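Local coordinates for protein choline dehydrogenase and related flavoproteins (PDB 3Q9T) that oxidises formate as a flavin-dependent formate oxidase of the glucose-methanol-choline oxidoreductase family, with 8-formyl-FAD at its catalytic site, at residues T70-R74 / D75-R79; A335-S338 / A339-N343; K495-H498 / R499-L502. One frame throughout, in Å; residues are numbered along the deposited sequence. Where two conformers were deposited one is given.

Contact 1. Residues T70-R74 / D75-R79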
loop_
_atom_site.group_PDB
_atom_site.type_symbol
_atom_site.label_atom_id
_atom_site.label_comp_id
_atom_site.label_asym_id
_atom_site.label_seq_id
_atom_site.Cartn_x
_atom_site.Cartn_y
_atom_site.Cartn_z
ATOM N N THR A 70 0.333 5.063 -6.455
ATOM C CA THR A 70 0.169 5.535 -5.086
ATOM C C THR A 70 -1.100 6.375 -4.983
ATOM O O THR A 70 -1.244 7.405 -5.659
ATOM C CB THR A 70 1.381 6.392 -4.635
ATOM O OG1 THR A 70 2.567 5.596 -4.652
ATOM C CG2 THR A 70 1.168 6.974 -3.220
ATOM N N MET A 71 -2.009 5.927 -4.126
ATOM C CA MET A 71 -3.314 6.557 -3.960
ATOM C C MET A 71 -3.212 7.732 -3.013
ATOM O O MET A 71 -3.746 8.810 -3.274
ATOM C CB MET A 71 -4.318 5.537 -3.423
ATOM C CG MET A 71 -4.585 4.382 -4.397
ATOM S SD MET A 71 -5.654 4.880 -5.777
ATOM C CE MET A 71 -4.791 4.098 -7.135
ATOM N N VAL A 72 -2.532 7.509 -1.897
ATOM C CA VAL A 72 -2.267 8.575 -0.965
ATOM C C VAL A 72 -0.861 8.499 -0.418
ATOM O O VAL A 72 -0.322 7.413 -0.201
ATOM C CB VAL A 72 -3.364 8.701 0.149
ATOM C CG1 VAL A 72 -4.334 7.547 0.102
ATOM C CG2 VAL A 72 -2.756 8.878 1.517
ATOM N N ARG A 73 -0.265 9.675 -0.253
ATOM C CA ARG A 73 1.074 9.818 0.283
ATOM C C ARG A 73 1.083 11.003 1.238
ATOM O O ARG A 73 1.443 12.110 0.857
ATOM C CB ARG A 73 2.092 10.031 -0.848
ATOM C CG ARG A 73 3.542 10.051 -0.368
ATOM C CD ARG A 73 4.525 10.157 -1.531
ATOM N NE ARG A 73 4.658 8.886 -2.233
ATOM C CZ ARG A 73 5.052 8.765 -3.500
ATOM N NH1 ARG A 73 5.157 7.558 -4.053
ATOM N NH2 ARG A 73 5.345 9.846 -4.219
ATOM N N ARG A 74 0.624 10.758 2.461
ATOM C CA ARG A 74 0.638 11.737 3.532
ATOM C C ARG A 74 1.695 11.268 4.520
ATOM O O ARG A 74 2.131 10.118 4.452
ATOM C CB ARG A 74 -0.723 11.784 4.239
ATOM C CG ARG A 74 -1.885 12.343 3.399
ATOM C CD ARG A 74 -3.237 11.988 4.026
ATOM N NE ARG A 74 -3.276 12.288 5.461
ATOM C CZ ARG A 74 -3.642 13.461 5.976
ATOM N NH1 ARG A 74 -4.019 14.464 5.185
ATOM N NH2 ARG A 74 -3.643 13.628 7.288
ATOM N N ASP A 75 2.103 12.141 5.437
ATOM C CA ASP A 75 3.030 11.739 6.493
ATOM C C ASP A 75 2.430 10.650 7.416
ATOM O O ASP A 75 3.143 9.772 7.877
ATOM C CB ASP A 75 3.505 12.957 7.308
ATOM C CG ASP A 75 4.640 13.741 6.617
ATOM O OD1 ASP A 75 5.087 13.306 5.530
ATOM O OD2 ASP A 75 5.105 14.785 7.167
ATOM N N ASP A 76 1.129 10.714 7.691
ATOM C CA ASP A 76 0.497 9.732 8.568
ATOM C C ASP A 76 0.007 8.469 7.849
ATOM O O ASP A 76 -0.460 7.538 8.490
ATOM C CB ASP A 76 -0.657 10.350 9.372
ATOM C CG ASP A 76 -1.827 10.857 8.482
ATOM O OD1 ASP A 76 -1.761 10.748 7.230
ATOM O OD2 ASP A 76 -2.814 11.385 9.058
ATOM N N TYR A 77 0.110 8.428 6.525
ATOM C CA TYR A 77 -0.479 7.319 5.768
ATOM C C TYR A 77 -0.012 7.279 4.303
ATOM O O TYR A 77 0.140 8.322 3.666
ATOM C CB TYR A 77 -2.019 7.373 5.863
ATOM C CG TYR A 77 -2.720 6.197 5.209
ATOM C CD1 TYR A 77 -2.995 6.205 3.842
ATOM C CD2 TYR A 77 -3.091 5.083 5.944
ATOM C CE1 TYR A 77 -3.623 5.138 3.224
ATOM C CE2 TYR A 77 -3.737 3.992 5.331
ATOM C CZ TYR A 77 -3.998 4.032 3.965
ATOM O OH TYR A 77 -4.617 2.982 3.316
ATOM N N GLU A 78 0.240 6.075 3.786
ATOM C CA GLU A 78 0.581 5.890 2.371
ATOM C C GLU A 78 0.164 4.510 1.860
ATOM O O GLU A 78 0.462 3.475 2.472
ATOM C CB GLU A 78 2.069 6.146 2.110
ATOM C CG GLU A 78 2.492 6.086 0.621
ATOM C CD GLU A 78 3.922 6.580 0.393
ATOM O OE1 GLU A 78 4.477 6.413 -0.716
ATOM O OE2 GLU A 78 4.495 7.158 1.334
ATOM N N ARG A 79 -0.534 4.502 0.728
ATOM C CA ARG A 79 -0.969 3.253 0.127
ATOM C C ARG A 79 -0.699 3.266 -1.376
ATOM O O ARG A 79 -0.903 4.272 -2.051
ATOM C CB ARG A 79 -2.448 3.032 0.404
ATOM C CG ARG A 79 -3.065 1.849 -0.298
ATOM C CD ARG A 79 -4.199 1.297 0.546
ATOM N NE ARG A 79 -5.261 2.271 0.784
ATOM C CZ ARG A 79 -6.188 2.588 -0.121
ATOM N NH1 ARG A 79 -6.179 2.014 -1.312
ATOM N NH2 ARG A 79 -7.127 3.474 0.158
HETATM O O HOH W 1 3.812 4.578 -2.431
#

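Contact 2. Residues A335-S338 / A339-N343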
loop_
_atom_site.group_PDB
_atom_site.type_symbol
_atom_site.label_atom_id
_atom_site.label_comp_id
_atom_site.label_asym_id
_atom_site.label_seq_id
_atom_site.Cartn_x
_atom_site.Cartn_y
_atom_site.Cartn_z
ATOM N N ALA A 335 -30.702 -17.376 -17.758
ATOM C CA ALA A 335 -31.841 -16.865 -18.500
ATOM C C ALA A 335 -31.523 -15.535 -19.171
ATOM O O ALA A 335 -31.772 -15.365 -20.362
ATOM C CB ALA A 335 -33.063 -16.724 -17.579
ATOM N N VAL A 336 -30.982 -14.588 -18.408
ATOM C CA VAL A 336 -30.702 -13.260 -18.961
ATOM C C VAL A 336 -29.541 -13.303 -19.971
ATOM O O VAL A 336 -29.512 -12.534 -20.933
ATOM C CB VAL A 336 -30.471 -12.196 -17.857
ATOM C CG1 VAL A 336 -31.772 -11.952 -17.078
ATOM C CG2 VAL A 336 -29.363 -12.620 -16.917
ATOM N N VAL A 337 -28.607 -14.221 -19.755
ATOM C CA VAL A 337 -27.496 -14.424 -20.668
ATOM C C VAL A 337 -28.006 -15.002 -22.000
ATOM O O VAL A 337 -27.531 -14.635 -23.073
ATOM C CB VAL A 337 -26.430 -15.355 -20.036
ATOM C CG1 VAL A 337 -25.381 -15.761 -21.050
ATOM C CG2 VAL A 337 -25.765 -14.669 -18.854
ATOM N N SER A 338 -28.986 -15.898 -21.928
ATOM C CA SER A 338 -29.528 -16.503 -23.138
ATOM C C SER A 338 -30.300 -15.468 -23.963
ATOM O O SER A 338 -30.183 -15.420 -25.185
ATOM C CB SER A 338 -30.395 -17.714 -22.790
ATOM O OG SER A 338 -31.099 -18.183 -23.926
ATOM N N ALA A 339 -31.080 -14.635 -23.288
ATOM C CA ALA A 339 -31.766 -13.522 -23.935
ATOM C C ALA A 339 -30.808 -12.518 -24.585
ATOM O O ALA A 339 -31.068 -12.012 -25.685
ATOM C CB ALA A 339 -32.664 -12.799 -22.932
ATOM N N TYR A 340 -29.714 -12.204 -23.893
ATOM C CA TYR A 340 -28.775 -11.213 -24.398
ATOM C C TYR A 340 -28.139 -11.745 -25.664
ATOM O O TYR A 340 -27.980 -11.012 -26.649
ATOM C CB TYR A 340 -27.681 -10.913 -23.375
ATOM C CG TYR A 340 -26.746 -9.798 -23.806
ATOM C CD1 TYR A 340 -27.112 -8.473 -23.641
ATOM C CD2 TYR A 340 -25.509 -10.076 -24.385
ATOM C CE1 TYR A 340 -26.283 -7.451 -24.023
ATOM C CE2 TYR A 340 -24.665 -9.056 -24.785
ATOM C CZ TYR A 340 -25.056 -7.744 -24.591
ATOM O OH TYR A 340 -24.236 -6.709 -24.954
ATOM N N ASN A 341 -27.782 -13.026 -25.631
ATOM C CA ASN A 341 -27.123 -13.662 -26.759
ATOM C C ASN A 341 -27.983 -13.723 -28.008
ATOM O O ASN A 341 -27.464 -13.713 -29.128
ATOM C CB ASN A 341 -26.632 -15.046 -26.374
ATOM C CG ASN A 341 -25.307 -14.994 -25.648
ATOM O OD1 ASN A 341 -24.729 -13.915 -25.469
ATOM N ND2 ASN A 341 -24.811 -16.154 -25.226
ATOM N N LYS A 342 -29.299 -13.762 -27.830
ATOM C CA LYS A 342 -30.164 -13.896 -28.991
ATOM C C LYS A 342 -30.531 -12.543 -29.596
ATOM O O LYS A 342 -30.597 -12.411 -30.817
ATOM C CB LYS A 342 -31.406 -14.741 -28.683
ATOM C CG LYS A 342 -32.432 -14.053 -27.803
ATOM C CD LYS A 342 -33.805 -14.721 -27.902
ATOM C CE LYS A 342 -34.431 -14.531 -29.284
ATOM N NZ LYS A 342 -35.752 -15.224 -29.385
ATOM N N ASN A 343 -30.743 -11.535 -28.756
ATOM C CA ASN A 343 -31.117 -10.223 -29.273
ATOM C C ASN A 343 -30.600 -9.015 -28.473
ATOM O O ASN A 343 -31.112 -7.904 -28.637
ATOM C CB ASN A 343 -32.637 -10.129 -29.452
ATOM C CG ASN A 343 -33.355 -9.862 -28.153
ATOM O OD1 ASN A 343 -32.842 -10.176 -27.081
ATOM N ND2 ASN A 343 -34.545 -9.267 -28.237
#

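Contact 3. Residues K495-H498 / R499-L502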
loop_
_atom_site.group_PDB
_atom_site.type_symbol
_atom_site.label_atom_id
_atom_site.label_comp_id
_atom_site.label_asym_id
_atom_site.label_seq_id
_atom_site.Cartn_x
_atom_site.Cartn_y
_atom_site.Cartn_z
ATOM N N LYS A 495 -12.284 10.408 14.505
ATOM C CA LYS A 495 -10.976 9.768 14.513
ATOM C C LYS A 495 -10.969 8.522 13.666
ATOM O O LYS A 495 -10.072 8.325 12.861
ATOM C CB LYS A 495 -10.560 9.404 15.942
ATOM C CG LYS A 495 -9.151 9.794 16.259
ATOM C CD LYS A 495 -8.888 11.195 15.718
ATOM C CE LYS A 495 -7.646 11.826 16.343
ATOM N NZ LYS A 495 -7.849 12.111 17.797
ATOM N N GLU A 496 -11.961 7.660 13.859
ATOM C CA GLU A 496 -12.005 6.436 13.082
ATOM C C GLU A 496 -12.313 6.723 11.621
ATOM O O GLU A 496 -11.783 6.054 10.734
ATOM C CB GLU A 496 -13.007 5.444 13.668
ATOM C CG GLU A 496 -12.596 4.864 15.028
ATOM C CD GLU A 496 -13.624 3.890 15.572
ATOM O OE1 GLU A 496 -14.024 4.053 16.745
ATOM O OE2 GLU A 496 -14.031 2.959 14.832
ATOM N N MET A 497 -13.154 7.723 11.372
ATOM C CA MET A 497 -13.555 8.031 10.012
ATOM C C MET A 497 -12.338 8.488 9.218
ATOM O O MET A 497 -12.247 8.258 8.016
ATOM C CB MET A 497 -14.653 9.100 9.985
ATOM C CG MET A 497 -16.040 8.560 10.284
ATOM S SD MET A 497 -16.457 7.145 9.234
ATOM C CE MET A 497 -16.661 8.004 7.650
ATOM N N HIS A 498 -11.413 9.143 9.917
ATOM C CA HIS A 498 -10.179 9.635 9.325
ATOM C C HIS A 498 -9.372 8.467 8.743
ATOM O O HIS A 498 -8.869 8.538 7.618
ATOM C CB HIS A 498 -9.370 10.377 10.389
ATOM C CG HIS A 498 -8.087 10.953 9.883
ATOM N ND1 HIS A 498 -7.871 12.310 9.781
ATOM C CD2 HIS A 498 -6.953 10.357 9.448
ATOM C CE1 HIS A 498 -6.657 12.524 9.303
ATOM N NE2 HIS A 498 -6.080 11.356 9.095
ATOM N N ARG A 499 -9.273 7.391 9.516
ATOM C CA ARG A 499 -8.574 6.185 9.102
ATOM C C ARG A 499 -9.367 5.445 8.022
ATOM O O ARG A 499 -8.807 4.981 7.026
ATOM C CB ARG A 499 -8.357 5.277 10.312
ATOM C CG ARG A 499 -7.817 3.899 9.969
ATOM C CD ARG A 499 -6.322 3.918 9.693
ATOM N NE ARG A 499 -5.825 2.603 9.287
ATOM C CZ ARG A 499 -4.545 2.326 9.060
ATOM N NH1 ARG A 499 -3.628 3.270 9.213
ATOM N NH2 ARG A 499 -4.184 1.113 8.683
ATOM N N ALA A 500 -10.672 5.339 8.230
ATOM C CA ALA A 500 -11.566 4.705 7.264
ATOM C C ALA A 500 -11.465 5.336 5.873
ATOM O O ALA A 500 -11.370 4.628 4.874
ATOM C CB ALA A 500 -13.010 4.769 7.761
ATOM N N VAL A 501 -11.486 6.666 5.809
ATOM C CA VAL A 501 -11.435 7.356 4.522
ATOM C C VAL A 501 -10.115 7.072 3.795
ATOM O O VAL A 501 -10.098 6.678 2.629
ATOM C CB VAL A 501 -11.640 8.870 4.699
ATOM C CG1 VAL A 501 -11.334 9.602 3.418
ATOM C CG2 VAL A 501 -13.067 9.158 5.153
ATOM N N LEU A 502 -9.003 7.246 4.497
ATOM C CA LEU A 502 -7.703 7.006 3.893
ATOM C C LEU A 502 -7.535 5.550 3.468
ATOM O O LEU A 502 -6.974 5.261 2.408
ATOM C CB LEU A 502 -6.561 7.429 4.826
ATOM C CG LEU A 502 -6.561 8.899 5.258
ATOM C CD1 LEU A 502 -5.446 9.151 6.234
ATOM C CD2 LEU A 502 -6.455 9.848 4.054
#

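Contact 1. Residues T70-R74 / D75-R79
Arg74 and Asp76 meet over the turn in a side-on salt bridge that uses both carboxylate oxygens. Arg74 NE reaches Asp76 OD1 on its syn side at 2.8 Å, and Arg74 NH2 reaches Asp76 OD2 at 3.0 Å along an almost straight N-H line. The pairing is not flat, since the guanidinium and carboxylate planes are turned 45° apart. Asp76 CG stands between its own backbone N and carbonyl carbon (chi1 63°), which brings the acid alongside the arginine. On the face of Arg73 and Glu78 the two side chains lie side by side, pointing the same way, and Arg73 NE comes down from above the carboxylate plane to Glu78 OE1 at 2.9 Å. A water donates to the same oxygen, Glu78 OE1, at 2.6 Å and is also hydrogen-bonded to Thr70 OG1. The other face, with Val72, Arg74, Tyr77 and Arg79, is mixed: Val72 CG2 touches the Tyr77 ring at its edge, 3.6 Å from CD1, while Arg79 NE donates to Tyr77 OH at 2.7 Å. Backbone bonds join the strands, with Arg74 N to Tyr77 O at 2.8 Å, Met71 N to Arg79 O at 2.9 Å, and a further bond from Arg79 N to Val72 O. In the second shell, Arg74 NH1 bridges to Asp454, Tyr77 OH also bonds Asp503, and Arg79 NH1 pairs with Glu81. Glu78 OE2 forms a salt bridge with Lys68 of the second subunit. The whole is a tight beta hairpin whose turn carries its own ion pair and whose flank joins the dimer interface.

Contact 2. Residues A335-S338 / A339-N343
Asn341 folds back over Val337, one helical turn earlier, and its side chain lies against the carbonyl that its own backbone N uses. Asn341 CB sits 3.4 Å from Val337 O. With CG anti to the carbonyl carbon and beside the backbone N (chi1 -82°), the chain turns back toward the preceding turn, and CG is again 3.4 Å from Val337 O. At the tip the amide only brushes this oxygen: Asn341 ND2 and Asn341 OD1 are each 3.8 Å from Val337 O. ND2 also lies 4.2 Å from Val337 CG1, a loose approach of the amide to a methyl group. The hydrogen bond to that carbonyl comes instead from the backbone, Asn341 N to Val337 O at 3.0 Å. The two preceding bonds are of the same kind, Tyr340 N to Val336 O and Ala339 N to Ala335 O. The bond from Lys342 N to Ser338 O is weak, at an N-H...O angle of 132°, and beside it the aliphatic Lys342 CG rests 3.7 Å from Ser338 O. Tyr340 leaves the helix on its buried side: its CB lies near Val336 O, its OH is hydrogen-bonded to Gly206 O, and Thr51 and Val348 touch its side chain. Val336 packs on Pro347 and Val348 nearby. Chemically, then, the cohesion of residues 335-343 is that of backbone amides in a surface alpha-helix; side chains add van der Waals touches, chiefly against carbonyl oxygens of the preceding turn, without a salt bridge, and the tyrosine ties the helix to the protein body.

Contact 3. Residues K495-H498 / R499-L502
His498 and Leu502, four residues apart, cross at a slant along one side of the helix. The imidazole extends with CG anti to the backbone N (chi1 -179°). Leu502 turns back toward it, its CG beside the backbone N (chi1 -59°), so that CD1 lies 3.7 Å from His498 NE2 and equally near its CD2. The leucine methyl comes neither squarely over the ring nor at its edge. Leu502 CG also rests close on His498 O, at 3.3 Å, where the backbone bond from Leu502 N is weak. Val501 behaves similarly: its CG2, anti to the carbonyl carbon, is pressed to 3.1 Å from Met497 O, the oxygen that also accepts Val501 N at 2.8 Å. Met497 bends at chi2 and chi3, and its SD just touches Ala500 CB at 4.4 Å. Ala500 N closes its own turn with a straight bond to Glu496 O. Outward, His498 and Leu502 pack on Ile457, and Val501 on Met460, of helix 454-473, and Met497 on its Arg461. Leu502 and His498 also lean on Arg74 of strand 67-74, and Leu502 on Tyr77 of strand 77-81, so helix 494-504 packs against both helix 454-473 and the hairpin.

Contacts 1 and 3 are neighbours in space although far apart in sequence, with centres about 13 Å apart. The helix of residues 495-502 lies against the hairpin of residues 70-79, probably joined by hydrogen bonds from Arg79 NH2 to Leu502 O at 2.9 Å and between Asp76 OD2 and His498 NE2 at 3.3 Å. The seam thus joins an early part of the chain to a late one. Contact 2 stands apart, its nearest atoms about 29 Å from those of contact 1 and about 33 Å from those of contact 3. None lies at the flavin site; in contact 1 the Met71 side chain is about 11 Å from the bound 8-formyl-FAD.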